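Local coordinates for thiosulfate reductase (Thermus thermophilus, PDB 2VPZ), which is a molybdenum enzyme that carries two molybdopterin guanine dinucleotides and a [4Fe-4S] cluster and probably reduces sulfur compounds such as polysulfide or thiosulfate, at residues A[322-327]-A[357-362]; A[668-673]-A[740-745]; A[675-680]-A[717-722]. All coordinates share one frame; numbering follows the deposited sequence.

Contact 1 comes first along the chain and closes before the other two begin. It sits at the edge of a parallel sheet in the molybdopterin oxidoreductase region, its centre about 46 Å from that of contact 2 and about 42 Å from that of contact 3. Contacts 2 and 3 belong together in the dinucleotide-binding domain, with centres about 9 Å apart. Strands 666-671 and 676-683 follow each other in the chain and are neighbours in one mixed sheet, and contact 3 is nested inside the loop closed by contact 2. Salt bridges Lys676-Glu742 and Asp673-Arg722 tie the pair together. Contact 2 is thus sheet framework, while contact 3 joins that sheet to a cofactor-binding loop.

Contact 1. Residues A[322-327]-A[357-362]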
loop_
_atom_site.group_PDB
_atom_site.type_symbol
_atom_site.label_atom_id
_atom_site.label_comp_id
_atom_site.label_asym_id
_atom_site.label_seq_id
_atom_site.Cartn_x
_atom_site.Cartn_y
_atom_site.Cartn_z
ATOM N N HIS A 322 -11.687 7.953 30.672
ATOM C CA HIS A 322 -11.827 6.494 30.523
ATOM C C HIS A 322 -12.000 5.666 31.801
ATOM O O HIS A 322 -12.354 4.480 31.728
ATOM C CB HIS A 322 -10.635 5.920 29.703
ATOM C CG HIS A 322 -10.662 6.200 28.231
ATOM N ND1 HIS A 322 -11.377 5.440 27.339
ATOM C CD2 HIS A 322 -10.044 7.139 27.499
ATOM C CE1 HIS A 322 -11.203 5.905 26.123
ATOM N NE2 HIS A 322 -10.396 6.940 26.196
ATOM N N LYS A 323 -11.741 6.285 32.950
ATOM C CA LYS A 323 -11.860 5.625 34.245
ATOM C C LYS A 323 -13.153 4.833 34.398
ATOM O O LYS A 323 -14.156 5.152 33.745
ATOM C CB LYS A 323 -11.768 6.640 35.413
ATOM C CG LYS A 323 -12.173 8.066 35.097
ATOM C CD LYS A 323 -12.115 8.934 36.345
ATOM C CE LYS A 323 -13.440 8.913 37.122
ATOM N NZ LYS A 323 -14.448 9.872 36.543
ATOM N N PRO A 324 -13.106 3.719 35.162
ATOM C CA PRO A 324 -11.945 3.200 35.917
ATOM C C PRO A 324 -10.949 2.370 35.030
ATOM O O PRO A 324 -9.972 1.801 35.533
ATOM C CB PRO A 324 -12.573 2.347 37.029
ATOM C CG PRO A 324 -13.916 1.930 36.475
ATOM C CD PRO A 324 -14.352 3.016 35.507
ATOM N N ARG A 325 -11.202 2.353 33.724
ATOM C CA ARG A 325 -10.457 1.595 32.707
ATOM C C ARG A 325 -9.249 2.258 31.989
ATOM O O ARG A 325 -8.979 2.047 30.793
ATOM C CB ARG A 325 -11.490 1.027 31.718
ATOM C CG ARG A 325 -12.730 0.500 32.457
ATOM C CD ARG A 325 -13.348 -0.655 31.717
ATOM N NE ARG A 325 -13.843 -0.228 30.424
ATOM C CZ ARG A 325 -13.848 -0.955 29.308
ATOM N NH1 ARG A 325 -13.364 -2.190 29.312
ATOM N NH2 ARG A 325 -14.348 -0.444 28.178
ATOM N N ALA A 326 -8.542 3.057 32.778
ATOM C CA ALA A 326 -7.326 3.781 32.425
ATOM C C ALA A 326 -6.317 3.373 33.516
ATOM O O ALA A 326 -6.630 3.526 34.709
ATOM C CB ALA A 326 -7.564 5.299 32.483
ATOM N N VAL A 327 -5.147 2.847 33.120
ATOM C CA VAL A 327 -4.068 2.396 34.030
ATOM C C VAL A 327 -2.638 2.863 33.726
ATOM O O VAL A 327 -2.224 2.896 32.557
ATOM C CB VAL A 327 -3.781 0.845 34.011
ATOM C CG1 VAL A 327 -3.988 0.214 35.383
ATOM C CG2 VAL A 327 -4.528 0.172 32.893
ATOM N N TYR A 357 -8.035 0.564 41.253
ATOM C CA TYR A 357 -7.523 -0.576 42.026
ATOM C C TYR A 357 -8.602 -1.556 42.513
ATOM O O TYR A 357 -9.444 -1.198 43.335
ATOM C CB TYR A 357 -6.680 -0.088 43.216
ATOM C CG TYR A 357 -5.800 -1.151 43.859
ATOM C CD1 TYR A 357 -4.476 -1.333 43.452
ATOM C CD2 TYR A 357 -6.278 -1.943 44.906
ATOM C CE1 TYR A 357 -3.638 -2.272 44.078
ATOM C CE2 TYR A 357 -5.449 -2.899 45.545
ATOM C CZ TYR A 357 -4.124 -3.054 45.125
ATOM O OH TYR A 357 -3.287 -3.970 45.731
ATOM N N GLY A 358 -8.567 -2.787 42.020
ATOM C CA GLY A 358 -9.571 -3.763 42.383
ATOM C C GLY A 358 -10.824 -3.695 41.511
ATOM O O GLY A 358 -11.835 -4.315 41.845
ATOM N N ARG A 359 -10.788 -2.931 40.428
ATOM C CA ARG A 359 -11.911 -2.816 39.501
ATOM C C ARG A 359 -11.566 -3.290 38.114
ATOM O O ARG A 359 -10.349 -3.309 37.737
ATOM C CB ARG A 359 -12.375 -1.362 39.270
ATOM C CG ARG A 359 -12.638 -0.528 40.500
ATOM C CD ARG A 359 -14.110 -0.561 40.922
ATOM N NE ARG A 359 -14.493 0.569 41.777
ATOM C CZ ARG A 359 -14.732 1.821 41.379
ATOM N NH1 ARG A 359 -14.637 2.158 40.102
ATOM N NH2 ARG A 359 -15.077 2.753 42.271
ATOM N N PRO A 360 -12.546 -3.867 37.355
ATOM C CA PRO A 360 -12.080 -4.246 36.024
ATOM C C PRO A 360 -11.748 -2.993 35.274
ATOM O O PRO A 360 -12.585 -2.088 35.044
ATOM C CB PRO A 360 -13.280 -4.943 35.421
ATOM C CG PRO A 360 -14.202 -5.286 36.522
ATOM C CD PRO A 360 -13.457 -4.921 37.821
ATOM N N GLY A 361 -10.509 -3.025 34.839
ATOM C CA GLY A 361 -9.856 -1.982 34.079
ATOM C C GLY A 361 -8.354 -2.119 34.243
ATOM O O GLY A 361 -7.619 -2.160 33.257
ATOM N N GLY A 362 -7.840 -2.188 35.474
ATOM C CA GLY A 362 -6.388 -2.350 35.616
ATOM C C GLY A 362 -5.733 -3.072 36.773
ATOM O O GLY A 362 -4.546 -3.400 36.686
#
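Val327 and Gly362 make the nearest approach, with Val327 CG1 3.5 Å from Gly362 CA; the other methyl, CG2, rests 3.9 Å from Gly361 O. Two residues earlier the backbones themselves come close, Arg325 CA lying 3.9 Å from Gly361 CA, a spacing that the lack of a side chain on Gly361 permits. Arg325 runs alongside the Pro360 carbonyl: its CG and CD are each 3.7 Å from Pro360 O. With CG beside the backbone N (chi1 -41°), the first two methylenes after CB pass that carbonyl. At the outer end Pro324 meets Arg359 at about a right angle. Pro324 CG lies 3.7 Å from Arg359 NH1, in the guanidinium plane and at its edge, and CB of the proline is as close to the same nitrogen. The arginine chain first runs past the proline, and the turn at chi4 (77°) swings NH1 back onto it. Across this interface the touching is all van der Waals packing.

What sets the proline in place is a turn: the Lys323-Pro324 peptide is cis, and Arg325 N donates to His322 O at 3.1 Å, as in a type VI turn. Outside, Asn356 ND2 bonds Ala326 O, and Asp196 holds Gly361 N weakly. Strand 326-327 pairs through Val327 with Tyr202 and Val204 and is an edge strand, within this chain, of the parallel sheet 248-250, 231-235, 202-206, 326-327. That 3-2-1-4 order is characteristic of Rossmann-like alpha/beta domains, and here the loop following helix 341-354 packs against the edge strand.

Contact 2. Residues A[668-673]-A[740-745]; sequences MLVNQD and RLEKAE
Met668 and Glu742 bind each other through both of their backbone groups, as do Val670 and Arg740, so four hydrogen bonds join the strands. Met668 N reaches Glu742 O at 2.9 Å with an N-H...O angle of 170°, and Glu742 N answers to Met668 O at 3.1 Å. Val670 N meets Arg740 O at 3.0 Å, and the return bond from Arg740 N to Val670 O measures 2.9 Å. Between these hydrogen-bonded pairs lies the non-hydrogen-bonded pair Leu669-Leu741, where two CA-H...O contacts supplement the set: Leu741 CA points its hydrogen at Met668 O, and Leu669 CA does so at Arg740 O.

The strands are antiparallel with a marked twist, 143° between their directions, and they are neighbours in the mixed sheet of the C-terminal dinucleotide-binding domain, whose family belongs to the double-psi beta-barrel clan.

Apolar packing falls on both faces. Leu669 and Leu741 lie side by side on one, CD2 to CD2 at 3.8 Å, next to Ile695 and Val693 of strand 692-696. On the other face Met668 CG sits 4.0 Å from Ala744 CB.

Charged groups share the face of Met668. Arg740 lies side by side with Val670, its CG between backbone N and carbonyl carbon (chi1 70°), which sends the chain along beside the valine; Val670 CB lies over one face of the guanidinium, offset toward its rim, with NH1 3.5 Å from Val670 CG1. Glu742, extended beyond CG, offers OE2 to Arg740 NH2 in a long 3.8 Å ion pair, while its OE1 is salt-bridged to Lys676 of strand 676-683, on the far side of strand 666-671.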
loop_
_atom_site.group_PDB
_atom_site.type_symbol
_atom_site.label_atom_id
_atom_site.label_comp_id
_atom_site.label_asym_id
_atom_site.label_seq_id
_atom_site.Cartn_x
_atom_site.Cartn_y
_atom_site.Cartn_z
ATOM N N MET A 668 34.960 2.770 21.829
ATOM C CA MET A 668 35.133 2.362 23.247
ATOM C C MET A 668 34.240 3.340 24.033
ATOM O O MET A 668 34.123 4.514 23.656
ATOM C CB MET A 668 36.564 2.568 23.800
ATOM C CG MET A 668 37.700 1.793 23.165
ATOM S SD MET A 668 37.555 -0.028 23.398
ATOM C CE MET A 668 37.663 -0.193 25.211
ATOM N N LEU A 669 33.611 2.850 25.100
ATOM C CA LEU A 669 32.818 3.722 25.992
ATOM C C LEU A 669 33.711 3.981 27.252
ATOM O O LEU A 669 34.218 3.053 27.881
ATOM C CB LEU A 669 31.475 3.049 26.423
ATOM C CG LEU A 669 30.524 2.739 25.258
ATOM C CD1 LEU A 669 29.355 1.881 25.744
ATOM C CD2 LEU A 669 30.009 4.034 24.572
ATOM N N VAL A 670 33.929 5.258 27.558
ATOM C CA VAL A 670 34.741 5.620 28.721
ATOM C C VAL A 670 33.827 6.396 29.715
ATOM O O VAL A 670 33.124 7.329 29.308
ATOM C CB VAL A 670 35.993 6.508 28.280
ATOM C CG1 VAL A 670 37.039 6.548 29.414
ATOM C CG2 VAL A 670 36.624 5.919 26.978
ATOM N N ASN A 671 33.781 5.995 30.983
ATOM C CA ASN A 671 32.912 6.705 31.928
ATOM C C ASN A 671 33.617 7.881 32.637
ATOM O O ASN A 671 34.816 8.086 32.446
ATOM C CB ASN A 671 32.194 5.752 32.949
ATOM C CG ASN A 671 33.141 5.106 33.978
ATOM O OD1 ASN A 671 32.687 4.318 34.834
ATOM N ND2 ASN A 671 34.424 5.431 33.912
ATOM N N GLN A 672 32.863 8.659 33.408
ATOM C CA GLN A 672 33.388 9.821 34.114
ATOM C C GLN A 672 34.617 9.460 34.996
ATOM O O GLN A 672 35.443 10.332 35.297
ATOM C CB GLN A 672 32.262 10.517 34.928
ATOM C CG GLN A 672 31.764 9.778 36.201
ATOM C CD GLN A 672 30.865 8.569 35.934
ATOM O OE1 GLN A 672 30.964 7.535 36.620
ATOM N NE2 GLN A 672 29.959 8.688 34.957
ATOM N N ASP A 673 34.755 8.185 35.367
ATOM C CA ASP A 673 35.895 7.716 36.177
ATOM C C ASP A 673 37.032 7.000 35.389
ATOM O O ASP A 673 37.843 6.299 35.994
ATOM C CB ASP A 673 35.421 6.797 37.331
ATOM C CG ASP A 673 34.456 7.496 38.303
ATOM O OD1 ASP A 673 34.735 8.650 38.694
ATOM O OD2 ASP A 673 33.430 6.889 38.671
ATOM N N ARG A 740 31.362 8.673 27.504
ATOM C CA ARG A 740 31.727 9.363 26.258
ATOM C C ARG A 740 32.306 8.329 25.262
ATOM O O ARG A 740 32.801 7.275 25.677
ATOM C CB ARG A 740 32.705 10.499 26.500
ATOM C CG ARG A 740 34.028 9.989 26.870
ATOM C CD ARG A 740 34.911 11.042 27.415
ATOM N NE ARG A 740 36.226 10.690 26.959
ATOM C CZ ARG A 740 37.158 10.178 27.723
ATOM N NH1 ARG A 740 36.896 9.988 28.997
ATOM N NH2 ARG A 740 38.333 9.808 27.210
ATOM N N LEU A 741 32.226 8.615 23.962
ATOM C CA LEU A 741 32.676 7.683 22.924
ATOM C C LEU A 741 34.002 8.059 22.236
ATOM O O LEU A 741 34.189 9.194 21.801
ATOM C CB LEU A 741 31.565 7.451 21.871
ATOM C CG LEU A 741 30.059 7.782 21.906
ATOM C CD1 LEU A 741 29.466 6.899 20.799
ATOM C CD2 LEU A 741 29.306 7.536 23.245
ATOM N N GLU A 742 34.891 7.076 22.125
ATOM C CA GLU A 742 36.234 7.210 21.562
ATOM C C GLU A 742 36.377 6.222 20.385
ATOM O O GLU A 742 36.187 5.023 20.575
ATOM C CB GLU A 742 37.225 6.889 22.691
ATOM C CG GLU A 742 38.730 7.012 22.431
ATOM C CD GLU A 742 39.570 6.650 23.676
ATOM O OE1 GLU A 742 39.999 5.475 23.795
ATOM O OE2 GLU A 742 39.771 7.554 24.531
ATOM N N LYS A 743 36.682 6.717 19.185
ATOM C CA LYS A 743 36.845 5.875 17.983
ATOM C C LYS A 743 37.800 4.678 18.232
ATOM O O LYS A 743 38.893 4.838 18.779
ATOM C CB LYS A 743 37.347 6.716 16.793
ATOM C CG LYS A 743 36.532 6.614 15.475
ATOM C CD LYS A 743 36.251 5.172 14.990
ATOM C CE LYS A 743 36.192 5.069 13.441
ATOM N NZ LYS A 743 36.201 6.388 12.687
ATOM N N ALA A 744 37.387 3.483 17.819
ATOM C CA ALA A 744 38.168 2.264 18.023
ATOM C C ALA A 744 38.191 1.413 16.746
ATOM O O ALA A 744 37.455 1.710 15.813
ATOM C CB ALA A 744 37.554 1.452 19.201
ATOM N N GLU A 745 39.038 0.383 16.703
ATOM C CA GLU A 745 39.153 -0.532 15.552
ATOM C C GLU A 745 38.080 -1.622 15.609
ATOM O O GLU A 745 37.678 -2.032 16.701
ATOM C CB GLU A 745 40.488 -1.314 15.538
ATOM C CG GLU A 745 41.813 -0.545 15.510
ATOM C CD GLU A 745 42.191 -0.009 14.120
ATOM O OE1 GLU A 745 41.446 -0.273 13.144
ATOM O OE2 GLU A 745 43.240 0.677 14.012
#

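Contact 3. Residues A[675-680]-A[717-722]. With MGD (2-amino-5,6-dimercapto-7-methyl-3,7,8a,9-tetrahydro-8-oxa-1,3,9,10-tetraaza-anthracen-4-one guanosine dinucleotide), chain H.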
loop_
_atom_site.group_PDB
_atom_site.type_symbol
_atom_site.label_atom_id
_atom_site.label_comp_id
_atom_site.label_asym_id
_atom_site.label_seq_id
_atom_site.Cartn_x
_atom_site.Cartn_y
_atom_site.Cartn_z
ATOM N N VAL A 675 37.009 4.329 33.340
ATOM C CA VAL A 675 36.858 2.927 32.948
ATOM C C VAL A 675 36.370 2.839 31.471
ATOM O O VAL A 675 35.418 3.539 31.064
ATOM C CB VAL A 675 35.875 2.106 33.910
ATOM C CG1 VAL A 675 35.778 0.646 33.464
ATOM C CG2 VAL A 675 36.384 2.172 35.373
ATOM N N LYS A 676 37.080 2.028 30.668
ATOM C CA LYS A 676 36.825 1.757 29.235
ATOM C C LYS A 676 36.102 0.419 29.060
ATOM O O LYS A 676 36.466 -0.552 29.728
ATOM C CB LYS A 676 38.139 1.657 28.446
ATOM C CG LYS A 676 38.702 2.916 27.863
ATOM C CD LYS A 676 40.228 2.829 27.812
ATOM C CE LYS A 676 40.871 4.110 27.293
ATOM N NZ LYS A 676 40.868 4.190 25.789
ATOM N N GLU A 677 35.124 0.348 28.162
ATOM C CA GLU A 677 34.446 -0.922 27.917
ATOM C C GLU A 677 34.549 -1.421 26.439
ATOM O O GLU A 677 34.041 -0.767 25.513
ATOM C CB GLU A 677 32.987 -0.905 28.458
ATOM C CG GLU A 677 32.844 -1.688 29.789
ATOM C CD GLU A 677 33.306 -3.143 29.649
ATOM O OE1 GLU A 677 32.699 -3.850 28.814
ATOM O OE2 GLU A 677 34.265 -3.561 30.334
ATOM N N GLY A 678 35.291 -2.541 26.302
ATOM C CA GLY A 678 35.593 -3.266 25.050
ATOM C C GLY A 678 34.929 -2.682 23.826
ATOM O O GLY A 678 33.816 -2.163 24.035
ATOM N N PRO A 679 35.455 -2.814 22.560
ATOM C CA PRO A 679 34.781 -2.238 21.373
ATOM C C PRO A 679 33.325 -2.651 21.054
ATOM O O PRO A 679 33.056 -3.847 20.967
ATOM C CB PRO A 679 35.768 -2.535 20.219
ATOM C CG PRO A 679 36.423 -3.830 20.606
ATOM C CD PRO A 679 36.344 -3.914 22.168
ATOM N N VAL A 680 32.432 -1.662 20.896
ATOM C CA VAL A 680 30.975 -1.819 20.580
ATOM C C VAL A 680 30.586 -1.165 19.260
ATOM O O VAL A 680 31.117 -0.108 18.903
ATOM C CB VAL A 680 29.997 -1.106 21.607
ATOM C CG1 VAL A 680 29.029 -2.116 22.184
ATOM C CG2 VAL A 680 30.772 -0.350 22.658
ATOM N N ASN A 717 27.445 -2.703 33.327
ATOM C CA ASN A 717 27.861 -2.851 34.747
ATOM C C ASN A 717 29.332 -2.473 35.009
ATOM O O ASN A 717 29.650 -1.915 36.060
ATOM C CB ASN A 717 27.647 -4.281 35.255
ATOM C CG ASN A 717 27.601 -4.346 36.769
ATOM O OD1 ASN A 717 28.300 -5.138 37.410
ATOM N ND2 ASN A 717 26.767 -3.502 37.350
ATOM N N TYR A 718 30.233 -2.806 34.088
ATOM C CA TYR A 718 31.628 -2.412 34.277
ATOM C C TYR A 718 31.768 -0.886 34.125
ATOM O O TYR A 718 32.778 -0.309 34.525
ATOM C CB TYR A 718 32.581 -3.118 33.311
ATOM C CG TYR A 718 33.136 -4.425 33.843
ATOM C CD1 TYR A 718 32.373 -5.578 33.802
ATOM C CD2 TYR A 718 34.423 -4.504 34.393
ATOM C CE1 TYR A 718 32.863 -6.786 34.286
ATOM C CE2 TYR A 718 34.931 -5.719 34.889
ATOM C CZ TYR A 718 34.138 -6.861 34.827
ATOM O OH TYR A 718 34.595 -8.078 35.282
ATOM N N LEU A 719 30.760 -0.226 33.569
ATOM C CA LEU A 719 30.819 1.231 33.407
ATOM C C LEU A 719 30.077 1.936 34.525
ATOM O O LEU A 719 30.206 3.144 34.696
ATOM C CB LEU A 719 30.214 1.662 32.072
ATOM C CG LEU A 719 31.052 1.413 30.832
ATOM C CD1 LEU A 719 30.183 1.322 29.577
ATOM C CD2 LEU A 719 32.071 2.537 30.704
ATOM N N GLN A 720 29.264 1.170 35.252
ATOM C CA GLN A 720 28.471 1.701 36.365
ATOM C C GLN A 720 29.308 1.591 37.643
ATOM O O GLN A 720 29.168 0.702 38.481
ATOM C CB GLN A 720 27.111 0.973 36.445
ATOM C CG GLN A 720 26.128 1.462 35.356
ATOM C CD GLN A 720 25.247 0.370 34.730
ATOM O OE1 GLN A 720 25.504 -0.829 34.886
ATOM N NE2 GLN A 720 24.208 0.795 33.988
ATOM N N THR A 721 30.212 2.545 37.736
ATOM C CA THR A 721 31.163 2.650 38.809
ATOM C C THR A 721 30.560 3.218 40.114
ATOM O O THR A 721 30.891 2.756 41.210
ATOM C CB THR A 721 32.374 3.507 38.320
ATOM O OG1 THR A 721 33.424 2.665 37.885
ATOM C CG2 THR A 721 32.829 4.463 39.406
ATOM N N ARG A 722 29.663 4.190 39.950
ATOM C CA ARG A 722 28.950 4.882 41.047
ATOM C C ARG A 722 27.424 4.597 41.009
ATOM O O ARG A 722 26.925 4.098 40.012
ATOM C CB ARG A 722 29.146 6.415 40.924
ATOM C CG ARG A 722 30.592 6.926 40.686
ATOM C CD ARG A 722 30.609 8.401 40.189
ATOM N NE ARG A 722 31.921 9.058 40.092
ATOM C CZ ARG A 722 32.121 10.340 39.771
ATOM N NH1 ARG A 722 31.087 11.128 39.506
ATOM N NH2 ARG A 722 33.357 10.849 39.723
HETATM P PB MGD H . 22.254 -13.350 35.323
HETATM O O1B MGD H . 23.224 -12.464 34.602
HETATM O O2B MGD H . 21.330 -14.226 34.533
HETATM O O3B MGD H . 21.566 -12.355 36.391
HETATM O O3A MGD H . 20.601 -10.799 38.105
HETATM P PA MGD H . 21.104 -12.305 37.944
HETATM O O1A MGD H . 20.037 -13.386 38.005
HETATM O O2A MGD H . 22.325 -12.410 38.786
HETATM O "O5'" MGD H . 23.040 -14.334 36.255
HETATM C "C5'" MGD H . 22.600 -15.674 36.481
HETATM C "C4'" MGD H . 23.811 -16.436 37.021
HETATM O "O4'" MGD H . 23.200 -17.655 37.429
HETATM C "C3'" MGD H . 24.856 -16.809 36.003
HETATM O "O3'" MGD H . 26.067 -17.007 36.745
HETATM C "C2'" MGD H . 24.303 -18.134 35.455
HETATM O "O2'" MGD H . 25.379 -18.847 34.906
HETATM C "C1'" MGD H . 23.721 -18.808 36.700
HETATM N N9 MGD H . 22.644 -19.857 36.534
HETATM C C8 MGD H . 21.693 -19.879 35.599
HETATM N N7 MGD H . 20.839 -20.921 35.724
HETATM C C5 MGD H . 21.207 -21.606 36.829
HETATM C C6 MGD H . 20.715 -22.819 37.621
HETATM O O6 MGD H . 19.719 -23.533 37.244
HETATM N N1 MGD H . 21.433 -23.127 38.751
HETATM C C2 MGD H . 22.526 -22.427 39.187
HETATM N N2 MGD H . 23.230 -22.756 40.314
HETATM N N3 MGD H . 22.952 -21.348 38.517
HETATM C C4 MGD H . 22.395 -20.880 37.351
HETATM C C10 MGD H . 19.226 -10.402 37.808
HETATM C C11 MGD H . 19.041 -9.016 38.327
HETATM O O11 MGD H . 20.203 -8.292 37.923
HETATM C C12 MGD H . 17.802 -8.297 37.939
HETATM S S12 MGD H . 16.252 -9.012 38.087
HETATM C C13 MGD H . 17.818 -7.028 37.527
HETATM S S13 MGD H . 16.510 -6.135 37.021
HETATM C C14 MGD H . 18.958 -6.168 37.473
HETATM N N15 MGD H . 19.247 -5.848 36.045
HETATM C C16 MGD H . 20.451 -5.212 35.854
HETATM C C17 MGD H . 20.801 -4.298 34.764
HETATM O O17 MGD H . 19.973 -4.055 33.836
HETATM N N18 MGD H . 22.004 -3.723 34.790
HETATM C C19 MGD H . 22.912 -3.945 35.759
HETATM N N19 MGD H . 24.164 -3.395 35.721
HETATM N N20 MGD H . 22.626 -4.745 36.789
HETATM C C21 MGD H . 21.479 -5.408 36.893
HETATM N N22 MGD H . 21.272 -6.252 37.910
HETATM C C23 MGD H . 20.040 -6.898 38.207
#
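Glu677 lays its bent side chain against two neighbours at once, Tyr718 and Leu719. Toward the tyrosine, OE2 comes 3.4 Å from Tyr718 CB, and the carboxylate and ring planes are turned 34° apart, an oblique approach. The bend at chi2 (-57°) sets the carboxylate beside Tyr718 CB, while CG of Glu677 stays 3.7 Å from Leu719 CG. Both carboxylate oxygens are engaged: OE1 accepts from Ser715 N, and OE2 is salt-bridged to Lys702, which also makes a cation-pi contact with the Tyr718 ring. These partners should help keep the buried carboxylate charged.

Val675 touches the loop with both methyls. With CG1 anti to the backbone N (chi1 -179°), this methyl presses on Tyr718 O at 3.3 Å, and CG2 faces Thr721 OG1 at 3.9 Å. Leu719 returns the contact through CD2, 3.5 Å from Val675 O.

Behind this packing, Gln720 is the centre of an inverse gamma turn. Its OE1 receives a weak hydrogen bond of 3.0 Å from N19, the exocyclic amine on the pterin of MGD. Asn717 also borders that amine, so one side of the loop meets the cofactor and the other meets the strand.

Tyr718 OH is hydrogen-bonded to Glu471. Leu719 packs on Leu669 of strand 666-671, the neighbour of strand 676-683, and on Leu621 of strand 619-624, while Val449 of helix 449-457 touches Asn717 and Tyr718, so the loop lies between that helix and the sheet.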